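Local coordinates for protein murein peptide amidase A (Escherichia coli O157:H7, PDB 5HXD) that probably hydrolyses the gamma-D-glutamyl-diaminopimelic acid amide bond of murein tripeptide with one zinc ion per subunit, as part of peptidoglycan breakdown, at residues 217-220 against 221-225; 173-176 against 177-181; 136-139 against 140-144; 197-201 against 202-206. All coordinates share one frame; numbering follows the deposited sequence.

Interaction 1 of 4, residues 217-220 against 221-225; sequences DEAS and EKYLF
Glu218 O is gripped by two backbone amides one turn ahead in helix 216-222 of this zinc carboxypeptidase (peptidase M14) fold: Lys222 N gives a nearly straight bond (175° at the hydrogen), modelled at 2.5 Å, and Glu221 N adds a weak one. This is the last turn of that helix. Tyr223 interrupts it just before helix 224-230 begins, yet Tyr223 N still reaches back to Ala219 O at 3.2 Å, from a position tilted off the carbonyl plane, so the joint between the two helices stays tied to the first.

On the exposed side, Glu218 and Lys222 run alongside each other and point the same way. Both carry CG on the far side from the backbone N (chi1 -174° in each), and Glu218 OE2 lies 3.8 Å from Lys222 CD. The opposite charges probably attract, but Glu218 OE2 and Lys222 NZ, 4.3 Å apart, are beyond a salt bridge. Lys222 CD also lies over one face of the neighbouring Tyr223 ring, toward its rim.

The inner side faces helix 53-65, where Ala219 meets Thr58 and Ser220 and Leu224 meet Cys61, while Tyr223 packs on Phe211. At the dimer interface Asp217 OD2 bonds Ser117 OG of the second subunit. Between the two helices, the methyl Leu224 CD2 settles 3.3 Å from Ser220 O.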
# COMPACT_ATOMS: atom_id res chain seq x y z
N ASP A 217 -1.86 9.64 -6.14
CA ASP A 217 -1.40 11.00 -6.36
C ASP A 217 -2.55 11.94 -6.72
O ASP A 217 -2.60 13.09 -6.28
CB ASP A 217 -0.33 11.03 -7.44
CG ASP A 217 0.18 12.43 -7.72
OD1 ASP A 217 1.01 12.95 -6.94
OD2 ASP A 217 -0.27 13.01 -8.73
N GLU A 218 -3.49 11.43 -7.53
CA GLU A 218 -4.68 12.18 -7.92
C GLU A 218 -5.82 12.07 -6.88
O GLU A 218 -6.65 12.98 -6.74
CB GLU A 218 -5.17 11.72 -9.30
CG GLU A 218 -6.34 12.56 -9.86
CD GLU A 218 -7.10 11.86 -10.97
OE1 GLU A 218 -6.60 10.85 -11.51
OE2 GLU A 218 -8.21 12.33 -11.31
N ALA A 219 -5.88 10.94 -6.18
CA ALA A 219 -6.88 10.75 -5.14
C ALA A 219 -6.56 11.62 -3.93
O ALA A 219 -7.46 12.11 -3.23
CB ALA A 219 -6.97 9.27 -4.75
N SER A 220 -5.27 11.85 -3.71
CA SER A 220 -4.83 12.77 -2.66
C SER A 220 -5.13 14.23 -3.04
O SER A 220 -5.02 15.13 -2.20
CB SER A 220 -3.34 12.58 -2.39
OG SER A 220 -2.95 13.30 -1.24
N GLU A 221 -5.50 14.44 -4.30
CA GLU A 221 -5.97 15.72 -4.86
C GLU A 221 -7.51 15.74 -4.98
O GLU A 221 -8.19 16.54 -4.34
CB GLU A 221 -5.29 15.95 -6.24
CG GLU A 221 -6.04 16.80 -7.31
CD GLU A 221 -6.56 18.16 -6.84
OE1 GLU A 221 -5.99 18.73 -5.87
OE2 GLU A 221 -7.54 18.67 -7.44
N LYS A 222 -8.04 14.83 -5.79
CA LYS A 222 -9.45 14.82 -6.18
C LYS A 222 -10.45 14.51 -5.05
O LYS A 222 -11.57 15.02 -5.07
CB LYS A 222 -9.63 13.82 -7.32
CG LYS A 222 -10.97 13.77 -7.95
CD LYS A 222 -11.06 12.52 -8.82
CE LYS A 222 -12.29 12.53 -9.72
NZ LYS A 222 -12.23 13.69 -10.65
N TYR A 223 -10.06 13.68 -4.09
CA TYR A 223 -10.99 13.12 -3.09
C TYR A 223 -10.69 13.54 -1.66
O TYR A 223 -11.35 13.06 -0.71
CB TYR A 223 -10.99 11.59 -3.17
CG TYR A 223 -11.69 11.05 -4.39
CD1 TYR A 223 -12.72 11.76 -4.98
CD2 TYR A 223 -11.33 9.84 -4.95
CE1 TYR A 223 -13.37 11.29 -6.09
CE2 TYR A 223 -11.98 9.35 -6.07
CZ TYR A 223 -13.00 10.09 -6.63
OH TYR A 223 -13.66 9.63 -7.74
N LEU A 224 -9.71 14.41 -1.49
CA LEU A 224 -9.24 14.78 -0.16
C LEU A 224 -10.28 15.65 0.51
O LEU A 224 -10.44 15.60 1.72
CB LEU A 224 -7.90 15.51 -0.23
CG LEU A 224 -7.21 15.92 1.08
CD1 LEU A 224 -7.35 14.83 2.11
CD2 LEU A 224 -5.74 16.24 0.84
N PHE A 225 -10.99 16.43 -0.31
CA PHE A 225 -12.08 17.28 0.16
C PHE A 225 -13.16 16.41 0.79
O PHE A 225 -13.53 16.58 1.97
CB PHE A 225 -12.65 18.10 -1.01
CG PHE A 225 -13.89 18.88 -0.66
CD1 PHE A 225 -13.80 20.13 -0.04
CD2 PHE A 225 -15.16 18.37 -0.94
CE1 PHE A 225 -14.96 20.84 0.29
CE2 PHE A 225 -16.32 19.09 -0.61
CZ PHE A 225 -16.21 20.32 0.00

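Interaction 2 of 4, residues 173-176 against 177-181; sequences EWLA and QAFEL
Ala178 CB sits over the six-membered ring of the Trp174 indole, toward one end of the bicycle, a CH-pi contact 3.5 Å from the centroid of that ring and only 8° off its normal. One turn of helix 170-178 separates the two residues. Trp174 CG stands opposite the backbone N (chi1 -177°), which swings the indole along the helix to lie beneath that methyl. The same pair is joined through the backbone, Ala178 N to Trp174 O at 2.7 Å.

Leu175 and Phe179 repeat the one-turn spacing in a different manner: they lie side by side and point the same way, with Leu175 CD2 at 3.8 Å from Phe179 CE2. Their backbones are bonded as well, and Leu175 O lies near the plane of the Phe179 ring, at its edge. The Trp174 and Phe179 rings approach more loosely, at 4.3 Å between CZ3 of the former and CE2 of the latter.

The helix ends in a Schellman motif. Glu180 turns to positive phi (51°), Leu181 N bonds Ala176 O at 3.0 Å in the carbonyl plane, and Glu180 N bonds Gln177 O at 3.3 Å inside it.

The helix is the connection of a beta-alpha-beta crossover. Leu175 and Leu181 rest on Ile163 of strand 162-164, and Ala176 meets Leu183 of strand 183-184. Trp174 packs edge-to-face with Trp233 and, together with Leu175, touches Leu230 of helix 224-230; Phe179 meets Ala226 of the same helix.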
# COMPACT_ATOMS: atom_id res chain seq x y z
N GLU A 173 -26.20 8.63 0.52
CA GLU A 173 -26.45 9.63 -0.52
C GLU A 173 -25.49 10.81 -0.37
O GLU A 173 -25.14 11.45 -1.36
CB GLU A 173 -27.92 10.09 -0.48
CG GLU A 173 -28.87 8.94 -0.82
CD GLU A 173 -30.33 9.32 -0.88
OE1 GLU A 173 -30.94 9.61 0.18
OE2 GLU A 173 -30.87 9.31 -2.01
N TRP A 174 -25.06 11.09 0.86
CA TRP A 174 -23.99 12.05 1.05
C TRP A 174 -22.73 11.56 0.36
O TRP A 174 -22.10 12.31 -0.39
CB TRP A 174 -23.70 12.27 2.53
CG TRP A 174 -22.64 13.31 2.71
CD1 TRP A 174 -22.83 14.66 2.79
CD2 TRP A 174 -21.22 13.10 2.79
NE1 TRP A 174 -21.63 15.30 2.92
CE2 TRP A 174 -20.62 14.37 2.92
CE3 TRP A 174 -20.41 11.97 2.75
CZ2 TRP A 174 -19.24 14.53 3.03
CZ3 TRP A 174 -19.02 12.14 2.86
CH2 TRP A 174 -18.46 13.41 2.99
N LEU A 175 -22.37 10.31 0.62
CA LEU A 175 -21.14 9.73 0.07
C LEU A 175 -21.18 9.76 -1.44
O LEU A 175 -20.18 10.08 -2.09
CB LEU A 175 -20.95 8.28 0.57
CG LEU A 175 -20.51 8.10 2.03
CD1 LEU A 175 -20.72 6.67 2.50
CD2 LEU A 175 -19.07 8.53 2.23
N ALA A 176 -22.34 9.42 -2.00
CA ALA A 176 -22.49 9.35 -3.45
C ALA A 176 -22.22 10.71 -4.07
O ALA A 176 -21.52 10.82 -5.07
CB ALA A 176 -23.86 8.85 -3.83
N GLN A 177 -22.77 11.73 -3.43
CA GLN A 177 -22.65 13.09 -3.94
C GLN A 177 -21.25 13.65 -3.69
O GLN A 177 -20.62 14.15 -4.61
CB GLN A 177 -23.72 13.98 -3.30
CG GLN A 177 -24.69 14.60 -4.31
CD GLN A 177 -26.05 14.97 -3.72
OE1 GLN A 177 -26.31 14.73 -2.54
NE2 GLN A 177 -26.92 15.55 -4.54
N ALA A 178 -20.78 13.53 -2.45
CA ALA A 178 -19.45 14.03 -2.06
C ALA A 178 -18.29 13.42 -2.83
O ALA A 178 -17.28 14.09 -3.05
CB ALA A 178 -19.23 13.82 -0.57
N PHE A 179 -18.40 12.16 -3.24
CA PHE A 179 -17.27 11.51 -3.94
C PHE A 179 -17.52 11.37 -5.45
O PHE A 179 -16.69 10.81 -6.17
CB PHE A 179 -16.96 10.12 -3.35
CG PHE A 179 -16.19 10.15 -2.05
CD1 PHE A 179 -14.81 10.19 -2.04
CD2 PHE A 179 -16.85 10.10 -0.83
CE1 PHE A 179 -14.10 10.19 -0.85
CE2 PHE A 179 -16.15 10.11 0.37
CZ PHE A 179 -14.77 10.16 0.35
N GLU A 180 -18.67 11.86 -5.90
CA GLU A 180 -19.16 11.73 -7.27
C GLU A 180 -19.16 10.30 -7.80
O GLU A 180 -18.75 10.02 -8.93
CB GLU A 180 -18.38 12.65 -8.21
CG GLU A 180 -19.12 13.95 -8.38
CD GLU A 180 -18.46 14.87 -9.35
OE1 GLU A 180 -18.32 14.50 -10.54
OE2 GLU A 180 -18.10 15.98 -8.91
N LEU A 181 -19.69 9.42 -6.97
CA LEU A 181 -19.84 8.02 -7.30
C LEU A 181 -21.30 7.64 -7.21
O LEU A 181 -22.00 8.08 -6.30
CB LEU A 181 -19.02 7.15 -6.36
CG LEU A 181 -17.52 7.28 -6.52
CD1 LEU A 181 -16.83 6.38 -5.52
CD2 LEU A 181 -17.15 6.90 -7.95

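Interaction 3 of 4, residues 136-139 against 140-144; sequences PETQ and ALCQL
Residues 136-144 form the opening turns of helix 136-148, a regular alpha-helix in which the amides of Ala140, Leu141, Cys142 and Gln143 each bond the carbonyl four residues back, Ala140 N meeting Pro136 O at 3.0 Å and Leu141 N only weakly reaching Glu137 O.

Between Thr138 and Cys142 the side chains meet on a buried face. Cys142 SG is turned back beside its own backbone N (chi1 -80°), toward the preceding turn, and comes to 3.3 Å from Thr138 O; the methyl Thr138 CG2 stays at 4.3 Å from the same sulfur. Ala140 CB lies against the first turn, 3.3 Å from Pro136 O. On a more exposed side, Gln143 CG passes Gln139 O at 3.8 Å, its chain bent at the second torsion.

The polar ends of the first turn look outward from the helix for their partners: Glu137 OE1 is hydrogen-bonded to Asn91 ND2 and OE2 to the backbone N of Leu24, Thr138 OG1 is bonded with Asn100 OD1, and Gln139 NE2 bonds Gly133 O just before the helix, tying the chain that leads into it.

Set against the antiparallel pair of strands 18-22 and 28-31, the helix lays Ala140 and Leu141 on Tyr20 of the first strand, with Ala140 also on Leu29 of the second. From helix 195-201, Phe195 packs on Leu141 and Trp198 on Cys142.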
# COMPACT_ATOMS: atom_id res chain seq x y z
N PRO A 136 -6.14 -13.48 12.29
CA PRO A 136 -5.91 -12.53 13.39
C PRO A 136 -6.38 -11.13 13.04
O PRO A 136 -7.00 -10.49 13.89
CB PRO A 136 -4.39 -12.58 13.60
CG PRO A 136 -3.83 -13.20 12.39
CD PRO A 136 -4.88 -14.06 11.79
N GLU A 137 -6.10 -10.66 11.83
CA GLU A 137 -6.65 -9.40 11.35
C GLU A 137 -8.17 -9.35 11.48
O GLU A 137 -8.73 -8.30 11.78
CB GLU A 137 -6.26 -9.16 9.90
CG GLU A 137 -4.79 -8.93 9.64
CD GLU A 137 -4.03 -10.21 9.41
OE1 GLU A 137 -4.64 -11.30 9.42
OE2 GLU A 137 -2.80 -10.13 9.22
N THR A 138 -8.84 -10.47 11.24
CA THR A 138 -10.30 -10.50 11.29
C THR A 138 -10.85 -10.43 12.71
O THR A 138 -11.77 -9.66 13.02
CB THR A 138 -10.85 -11.76 10.63
OG1 THR A 138 -10.37 -11.84 9.28
CG2 THR A 138 -12.39 -11.77 10.69
N GLN A 139 -10.28 -11.27 13.57
CA GLN A 139 -10.67 -11.30 14.96
C GLN A 139 -10.45 -9.96 15.62
O GLN A 139 -11.33 -9.47 16.32
CB GLN A 139 -9.90 -12.40 15.70
CG GLN A 139 -10.47 -13.78 15.38
CD GLN A 139 -9.48 -14.91 15.57
OE1 GLN A 139 -8.48 -14.77 16.28
NE2 GLN A 139 -9.75 -16.05 14.93
N ALA A 140 -9.29 -9.36 15.37
CA ALA A 140 -8.95 -8.10 16.00
C ALA A 140 -9.95 -7.01 15.66
O ALA A 140 -10.39 -6.27 16.54
CB ALA A 140 -7.57 -7.69 15.62
N LEU A 141 -10.30 -6.90 14.38
CA LEU A 141 -11.28 -5.90 13.99
C LEU A 141 -12.65 -6.20 14.60
O LEU A 141 -13.35 -5.29 15.00
CB LEU A 141 -11.41 -5.81 12.47
CG LEU A 141 -12.28 -4.63 12.00
CD1 LEU A 141 -11.57 -3.31 12.24
CD2 LEU A 141 -12.71 -4.76 10.55
N CYS A 142 -13.04 -7.48 14.65
CA CYS A 142 -14.33 -7.88 15.21
C CYS A 142 -14.48 -7.50 16.68
O CYS A 142 -15.58 -7.14 17.12
CB CYS A 142 -14.54 -9.38 15.06
SG CYS A 142 -15.08 -9.87 13.43
N GLN A 143 -13.38 -7.60 17.43
CA GLN A 143 -13.40 -7.27 18.84
C GLN A 143 -13.37 -5.76 19.08
O GLN A 143 -14.04 -5.25 20.00
CB GLN A 143 -12.25 -7.95 19.57
CG GLN A 143 -12.53 -9.42 19.89
CD GLN A 143 -13.97 -9.66 20.39
OE1 GLN A 143 -14.47 -8.94 21.28
NE2 GLN A 143 -14.64 -10.67 19.82
N LEU A 144 -12.60 -5.05 18.25
CA LEU A 144 -12.60 -3.60 18.22
C LEU A 144 -14.04 -3.07 18.09
O LEU A 144 -14.47 -2.25 18.90
CB LEU A 144 -11.74 -3.08 17.06
CG LEU A 144 -11.59 -1.57 16.83
CD1 LEU A 144 -10.61 -0.96 17.81
CD2 LEU A 144 -11.17 -1.28 15.41

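Interaction 4 of 4, residues 197-201 against 202-206; sequences SWCAD and LNLHC
The chain leaves helix 195-201 through a Schellman motif: Asn203 takes positive phi (56°), Leu204 N bonds Cys199 O at 2.8 Å, and Asn203 N bonds Ala200 O at 3.0 Å from well above the carbonyl plane. Leu202 N adds weak bonds to Trp198 O and Cys199 O, so the latter carbonyl receives two amides.

Leu202 CD1 lies over one face of the Trp198 indole, a CH-pi contact 3.6 Å from the centroid of the six-membered ring, with the two side chains crossing at a slant. Trp198 holds CG away from its backbone N (chi1 -176°), which carries the indole toward the turn, under this methyl. Past the turn the chain doubles back over Cys199: Cys199 SG meets Leu204 CD2 at 3.8 Å, and Cys199 CB meets Cys206 CB at 3.6 Å. The sulfurs of Cys199 and Cys206 stay 4.3 Å apart and form no disulfide.

The turn thus delivers the chain into strand 206-210 of the mixed sheet, beside strand 153-157, where His205 is backbone-bonded with Val153. Trp198 and Leu204 both pack on Ile145 of helix 136-148.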
# COMPACT_ATOMS: atom_id res chain seq x y z
N SER A 197 -21.37 -8.63 5.48
CA SER A 197 -22.23 -9.74 5.86
C SER A 197 -22.23 -9.93 7.37
O SER A 197 -23.25 -10.30 7.98
CB SER A 197 -21.78 -11.03 5.18
OG SER A 197 -22.29 -11.14 3.86
N TRP A 198 -21.08 -9.70 7.98
CA TRP A 198 -20.94 -9.81 9.42
C TRP A 198 -21.66 -8.65 10.10
O TRP A 198 -22.28 -8.79 11.15
CB TRP A 198 -19.47 -9.81 9.80
CG TRP A 198 -19.21 -10.02 11.26
CD1 TRP A 198 -19.34 -11.18 11.96
CD2 TRP A 198 -18.73 -9.04 12.19
NE1 TRP A 198 -18.98 -10.98 13.27
CE2 TRP A 198 -18.60 -9.68 13.43
CE3 TRP A 198 -18.40 -7.68 12.08
CZ2 TRP A 198 -18.15 -9.02 14.56
CZ3 TRP A 198 -17.97 -7.03 13.19
CH2 TRP A 198 -17.84 -7.70 14.42
N CYS A 199 -21.57 -7.49 9.48
CA CYS A 199 -22.19 -6.30 9.99
C CYS A 199 -23.73 -6.42 9.99
O CYS A 199 -24.39 -6.06 10.97
CB CYS A 199 -21.72 -5.09 9.17
SG CYS A 199 -20.14 -4.42 9.72
N ALA A 200 -24.28 -6.94 8.89
CA ALA A 200 -25.72 -7.13 8.78
C ALA A 200 -26.24 -8.04 9.88
O ALA A 200 -27.33 -7.80 10.42
CB ALA A 200 -26.10 -7.69 7.43
N ASP A 201 -25.49 -9.08 10.23
CA ASP A 201 -25.97 -9.99 11.27
C ASP A 201 -25.94 -9.37 12.69
O ASP A 201 -26.66 -9.83 13.58
CB ASP A 201 -25.18 -11.30 11.21
CG ASP A 201 -25.53 -12.14 9.99
OD1 ASP A 201 -26.47 -11.77 9.24
OD2 ASP A 201 -24.89 -13.19 9.78
N LEU A 202 -25.14 -8.33 12.89
CA LEU A 202 -25.11 -7.61 14.16
C LEU A 202 -26.07 -6.42 14.13
O LEU A 202 -26.17 -5.66 15.11
CB LEU A 202 -23.69 -7.12 14.48
CG LEU A 202 -22.70 -8.17 14.98
CD1 LEU A 202 -21.31 -7.58 15.03
CD2 LEU A 202 -23.11 -8.67 16.36
N ASN A 203 -26.78 -6.29 13.01
CA ASN A 203 -27.60 -5.12 12.72
C ASN A 203 -26.81 -3.82 12.77
O ASN A 203 -27.35 -2.77 13.11
CB ASN A 203 -28.79 -5.04 13.68
CG ASN A 203 -29.85 -6.07 13.36
OD1 ASN A 203 -29.70 -6.89 12.45
ND2 ASN A 203 -30.95 -6.04 14.12
N LEU A 204 -25.52 -3.91 12.42
CA LEU A 204 -24.65 -2.75 12.27
C LEU A 204 -24.63 -2.25 10.83
O LEU A 204 -24.40 -3.02 9.91
CB LEU A 204 -23.22 -3.08 12.70
CG LEU A 204 -22.20 -1.96 12.45
CD1 LEU A 204 -22.60 -0.70 13.20
CD2 LEU A 204 -20.79 -2.41 12.86
N HIS A 205 -24.87 -0.95 10.63
CA HIS A 205 -24.89 -0.39 9.28
C HIS A 205 -23.49 -0.28 8.69
O HIS A 205 -22.69 0.54 9.15
CB HIS A 205 -25.56 0.98 9.27
CG HIS A 205 -25.74 1.56 7.90
ND1 HIS A 205 -25.75 2.92 7.66
CD2 HIS A 205 -25.90 0.97 6.69
CE1 HIS A 205 -25.92 3.15 6.37
NE2 HIS A 205 -26.02 1.98 5.75
N CYS A 206 -23.21 -1.11 7.67
CA CYS A 206 -21.97 -1.06 6.90
C CYS A 206 -22.22 -0.55 5.47
O CYS A 206 -23.19 -0.94 4.80
CB CYS A 206 -21.29 -2.44 6.84
SG CYS A 206 -19.73 -2.53 5.84

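Overall arrangement
Following the chain, interaction 3 comes first, then interactions 2, 4 and 1. Each is local, spanning neighbouring turns or a helix end, so none closes a long loop, and none nests within or crosses another. They fall into two pairs. Interactions 3 and 4 touch, Cys142 SG lying 3.4 Å from Trp198 CZ2, which joins helix 136-148 to helix 195-201. Interactions 2 and 1 touch where Tyr223 CE1 meets Phe179 O at 3.4 Å, joining the end of helix 170-178 to the break between the last two helices. The centres of interactions 1 and 3 are about 29 Å apart, on opposite sides of the chain's centre.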